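Local coordinates for protein copper-containing nitrite reductase (Hyphomicrobium denitrificans 1NES1, PDB 6TFO) that probably reduces nitrite to nitric oxide with electrons from cytochrome c, using bound copper ions in a multidomain enzyme of the multicopper oxidase family, at residues C[299-304]-C[324-329]. Residues are numbered along the deposited sequence; the frame is centred on the assembly and turned at random.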
ATOM      1  N   GLN C 299      27.543 -25.588 -14.682  1.00 43.33           N
ATOM      2  CA  GLN C 299      26.332 -24.735 -14.610  1.00 42.02           C
ATOM      3  C   GLN C 299      26.167 -24.286 -13.164  1.00 40.42           C
ATOM      4  O   GLN C 299      26.333 -25.106 -12.245  1.00 42.25           O
ATOM      5  CB  GLN C 299      25.094 -25.489 -15.108  1.00 42.88           C
ATOM      6  CG  GLN C 299      23.780 -24.777 -14.864  1.00 39.14           C
ATOM      7  CD  GLN C 299      22.640 -25.554 -15.457  1.00 40.93           C
ATOM      8  OE1 GLN C 299      22.766 -26.145 -16.534  1.00 40.48           O
ATOM      9  NE2 GLN C 299      21.520 -25.560 -14.745  1.00 38.30           N
ATOM     10  N   GLY C 300      25.811 -23.021 -12.983  1.00 43.83           N
ATOM     11  CA  GLY C 300      25.439 -22.505 -11.658  1.00 44.58           C
ATOM     12  C   GLY C 300      24.477 -21.351 -11.766  1.00 42.82           C
ATOM     13  O   GLY C 300      24.177 -20.906 -12.906  1.00 34.49           O
ATOM     14  N   GLU C 301      24.018 -20.893 -10.606  1.00 44.50           N
ATOM     15  CA  GLU C 301      23.019 -19.808 -10.479  1.00 45.67           C
ATOM     16  C   GLU C 301      23.631 -18.639  -9.689  1.00 44.66           C
ATOM     17  O   GLU C 301      24.477 -18.858  -8.806  1.00 44.79           O
ATOM     18  CB  GLU C 301      21.737 -20.317  -9.799  1.00 49.19           C
ATOM     19  CG  GLU C 301      21.270 -21.714 -10.206  1.00 46.95           C
ATOM     20  CD  GLU C 301      21.449 -22.798  -9.158  1.00 46.63           C
ATOM     21  OE1 GLU C 301      21.387 -22.477  -7.942  1.00 51.70           O
ATOM     22  OE2 GLU C 301      21.617 -23.972  -9.544  1.00 46.33           O
ATOM     23  N   ILE C 302      23.191 -17.425  -9.996  1.00 42.71           N
ATOM     24  CA  ILE C 302      23.521 -16.199  -9.225  1.00 46.62           C
ATOM     25  C   ILE C 302      22.191 -15.521  -8.857  1.00 43.36           C
ATOM     26  O   ILE C 302      21.270 -15.471  -9.703  1.00 38.74           O
ATOM     27  CB  ILE C 302      24.522 -15.320 -10.015  1.00 47.96           C
ATOM     28  CG1 ILE C 302      25.910 -15.967 -10.029  1.00 45.64           C
ATOM     29  CG2 ILE C 302      24.568 -13.901  -9.469  1.00 51.08           C
ATOM     30  CD1 ILE C 302      26.948 -15.209 -10.814  1.00 44.05           C
ATOM     31  N   TYR C 303      22.105 -15.079  -7.606  1.00 44.38           N
ATOM     32  CA  TYR C 303      20.884 -14.566  -6.934  1.00 47.20           C
ATOM     33  C   TYR C 303      21.089 -13.071  -6.662  1.00 45.39           C
ATOM     34  O   TYR C 303      21.676 -12.704  -5.635  1.00 49.28           O
ATOM     35  CB  TYR C 303      20.635 -15.358  -5.645  1.00 43.96           C
ATOM     36  CG  TYR C 303      20.395 -16.826  -5.845  1.00 44.96           C
ATOM     37  CD1 TYR C 303      21.450 -17.699  -6.077  1.00 47.37           C
ATOM     38  CD2 TYR C 303      19.112 -17.348  -5.824  1.00 43.64           C
ATOM     39  CE1 TYR C 303      21.236 -19.062  -6.266  1.00 44.02           C
ATOM     40  CE2 TYR C 303      18.881 -18.705  -6.007  1.00 42.52           C
ATOM     41  CZ  TYR C 303      19.942 -19.567  -6.234  1.00 42.63           C
ATOM     42  OH  TYR C 303      19.726 -20.903  -6.431  1.00 39.89           O
ATOM     43  N   THR C 304      20.653 -12.221  -7.586  1.00 42.89           N
ATOM     44  CA  THR C 304      20.871 -10.758  -7.517  1.00 40.49           C
ATOM     45  C   THR C 304      19.604 -10.048  -7.048  1.00 40.50           C
ATOM     46  O   THR C 304      18.487 -10.522  -7.378  1.00 41.04           O
ATOM     47  CB  THR C 304      21.340 -10.202  -8.863  1.00 40.73           C
ATOM     48  OG1 THR C 304      20.375 -10.541  -9.862  1.00 35.48           O
ATOM     49  CG2 THR C 304      22.704 -10.727  -9.253  1.00 41.95           C
ATOM     50  N   GLU C 324      15.650 -20.069  -3.357  1.00 43.60           N
ATOM     51  CA  GLU C 324      15.958 -20.721  -4.660  1.00 50.56           C
ATOM     52  C   GLU C 324      15.225 -19.970  -5.779  1.00 51.82           C
ATOM     53  O   GLU C 324      14.502 -20.618  -6.564  1.00 46.49           O
ATOM     54  CB  GLU C 324      15.563 -22.206  -4.632  1.00 47.92           C
ATOM     55  CG  GLU C 324      16.138 -22.963  -3.447  1.00 45.69           C
ATOM     56  CD  GLU C 324      15.904 -24.460  -3.454  1.00 46.66           C
ATOM     57  OE1 GLU C 324      15.521 -25.001  -4.492  1.00 47.24           O
ATOM     58  OE2 GLU C 324      16.104 -25.072  -2.412  1.00 47.68           O
ATOM     59  N   LYS C 325      15.401 -18.649  -5.836  1.00 51.23           N
ATOM     60  CA  LYS C 325      14.802 -17.779  -6.883  1.00 52.41           C
ATOM     61  C   LYS C 325      15.926 -16.989  -7.536  1.00 45.96           C
ATOM     62  O   LYS C 325      16.054 -15.794  -7.324  1.00 46.03           O
ATOM     63  CB  LYS C 325      13.760 -16.813  -6.304  1.00 56.97           C
ATOM     64  CG  LYS C 325      12.734 -17.370  -5.323  1.00 68.92           C
ATOM     65  CD  LYS C 325      11.252 -17.240  -5.715  1.00 76.56           C
ATOM     66  CE  LYS C 325      10.700 -18.510  -6.335  1.00 86.30           C
ATOM     67  NZ  LYS C 325      10.945 -19.706  -5.482  1.00 83.42           N
ATOM     68  N   PRO C 326      16.794 -17.627  -8.337  1.00 44.80           N
ATOM     69  CA  PRO C 326      17.927 -16.930  -8.923  1.00 45.10           C
ATOM     70  C   PRO C 326      17.508 -16.057 -10.111  1.00 44.30           C
ATOM     71  O   PRO C 326      16.410 -16.216 -10.631  1.00 44.46           O
ATOM     72  CB  PRO C 326      18.799 -18.082  -9.417  1.00 49.10           C
ATOM     73  CG  PRO C 326      17.789 -19.128  -9.817  1.00 46.13           C
ATOM     74  CD  PRO C 326      16.727 -19.037  -8.745  1.00 46.75           C
ATOM     75  N   GLU C 327      18.402 -15.158 -10.509  1.00 43.56           N
ATOM     76  CA  GLU C 327      18.192 -14.241 -11.655  1.00 43.81           C
ATOM     77  C   GLU C 327      19.057 -14.701 -12.819  1.00 41.16           C
ATOM     78  O   GLU C 327      18.634 -14.526 -13.961  1.00 39.40           O
ATOM     79  CB  GLU C 327      18.546 -12.806 -11.265  1.00 46.69           C
ATOM     80  CG  GLU C 327      17.562 -12.163 -10.290  1.00 46.87           C
ATOM     81  CD  GLU C 327      16.137 -12.092 -10.796  1.00 44.88           C
ATOM     82  OE1 GLU C 327      15.929 -12.041 -12.052  1.00 44.95           O
ATOM     83  OE2 GLU C 327      15.249 -12.120  -9.926  1.00 44.12           O
ATOM     84  N   TYR C 328      20.235 -15.247 -12.514  1.00 42.29           N
ATOM     85  CA  TYR C 328      21.221 -15.705 -13.525  1.00 47.77           C
ATOM     86  C   TYR C 328      21.406 -17.224 -13.424  1.00 46.25           C
ATOM     87  O   TYR C 328      21.625 -17.747 -12.313  1.00 42.97           O
ATOM     88  CB  TYR C 328      22.538 -14.949 -13.359  1.00 47.65           C
ATOM     89  CG  TYR C 328      22.439 -13.469 -13.641  1.00 44.28           C
ATOM     90  CD1 TYR C 328      21.943 -12.586 -12.692  1.00 40.49           C
ATOM     91  CD2 TYR C 328      22.864 -12.954 -14.855  1.00 43.95           C
ATOM     92  CE1 TYR C 328      21.864 -11.229 -12.945  1.00 41.91           C
ATOM     93  CE2 TYR C 328      22.791 -11.597 -15.129  1.00 43.63           C
ATOM     94  CZ  TYR C 328      22.280 -10.736 -14.174  1.00 43.56           C
ATOM     95  OH  TYR C 328      22.220  -9.398 -14.426  1.00 48.62           O
ATOM     96  N   PHE C 329      21.260 -17.901 -14.570  1.00 43.79           N
ATOM     97  CA  PHE C 329      21.658 -19.309 -14.819  1.00 42.67           C
ATOM     98  C   PHE C 329      22.832 -19.275 -15.801  1.00 39.39           C
ATOM     99  O   PHE C 329      22.609 -18.801 -16.949  1.00 38.65           O
ATOM    100  CB  PHE C 329      20.481 -20.086 -15.406  1.00 42.13           C
ATOM    101  CG  PHE C 329      19.477 -20.559 -14.395  1.00 43.68           C
ATOM    102  CD1 PHE C 329      19.690 -21.722 -13.679  1.00 42.73           C
ATOM    103  CD2 PHE C 329      18.329 -19.831 -14.143  1.00 45.33           C
ATOM    104  CE1 PHE C 329      18.758 -22.161 -12.749  1.00 44.24           C
ATOM    105  CE2 PHE C 329      17.407 -20.268 -13.205  1.00 45.02           C
ATOM    106  CZ  PHE C 329      17.622 -21.434 -12.518  1.00 40.03           C
TER
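Tyr303 lays one face of its ring over Pro326, whose CB sits 3.6 Å from the ring centroid in a CH-pi contact; proline suits the place because its rigid ring, tilted against the tyrosine, holds an aliphatic CB over the aromatic face. With Tyr303 CG anti to its own carbonyl carbon (chi1 -62°), the ring runs beside the proline, and its OH bonds Glu301 OE1 at 2.7 Å; tyrosine thus serves both neighbours. That buried carboxylate also receives the backbone N-H groups of Asn362 and Phe363. A phenylalanine here, lacking the hydroxyl, would probably leave Glu301 OE1 short of a donor and Asn362 ND2 without that partner. Glu301 shares one sheet face with Phe329, its CG meeting Phe329 CE1 obliquely at 3.6 Å. On the other, buried face, branched, apolar Ile302 packs its CB on Tyr328 CB at 3.9 Å. Just past the strand, Thr304 OG1, hydrogen-bonded to Lys306 O, lies at the Tyr328 ring edge. Ile302 N bonds Tyr328 O (2.8 Å), and Ile302 O accepts from both Glu327 N and Tyr328 N. Two residues thus face Ile302, a classic beta bulge, where strand 328-331, outermost in its sheet within this chain, pairs antiparallel with strand 293-302 in a cupredoxin-type domain.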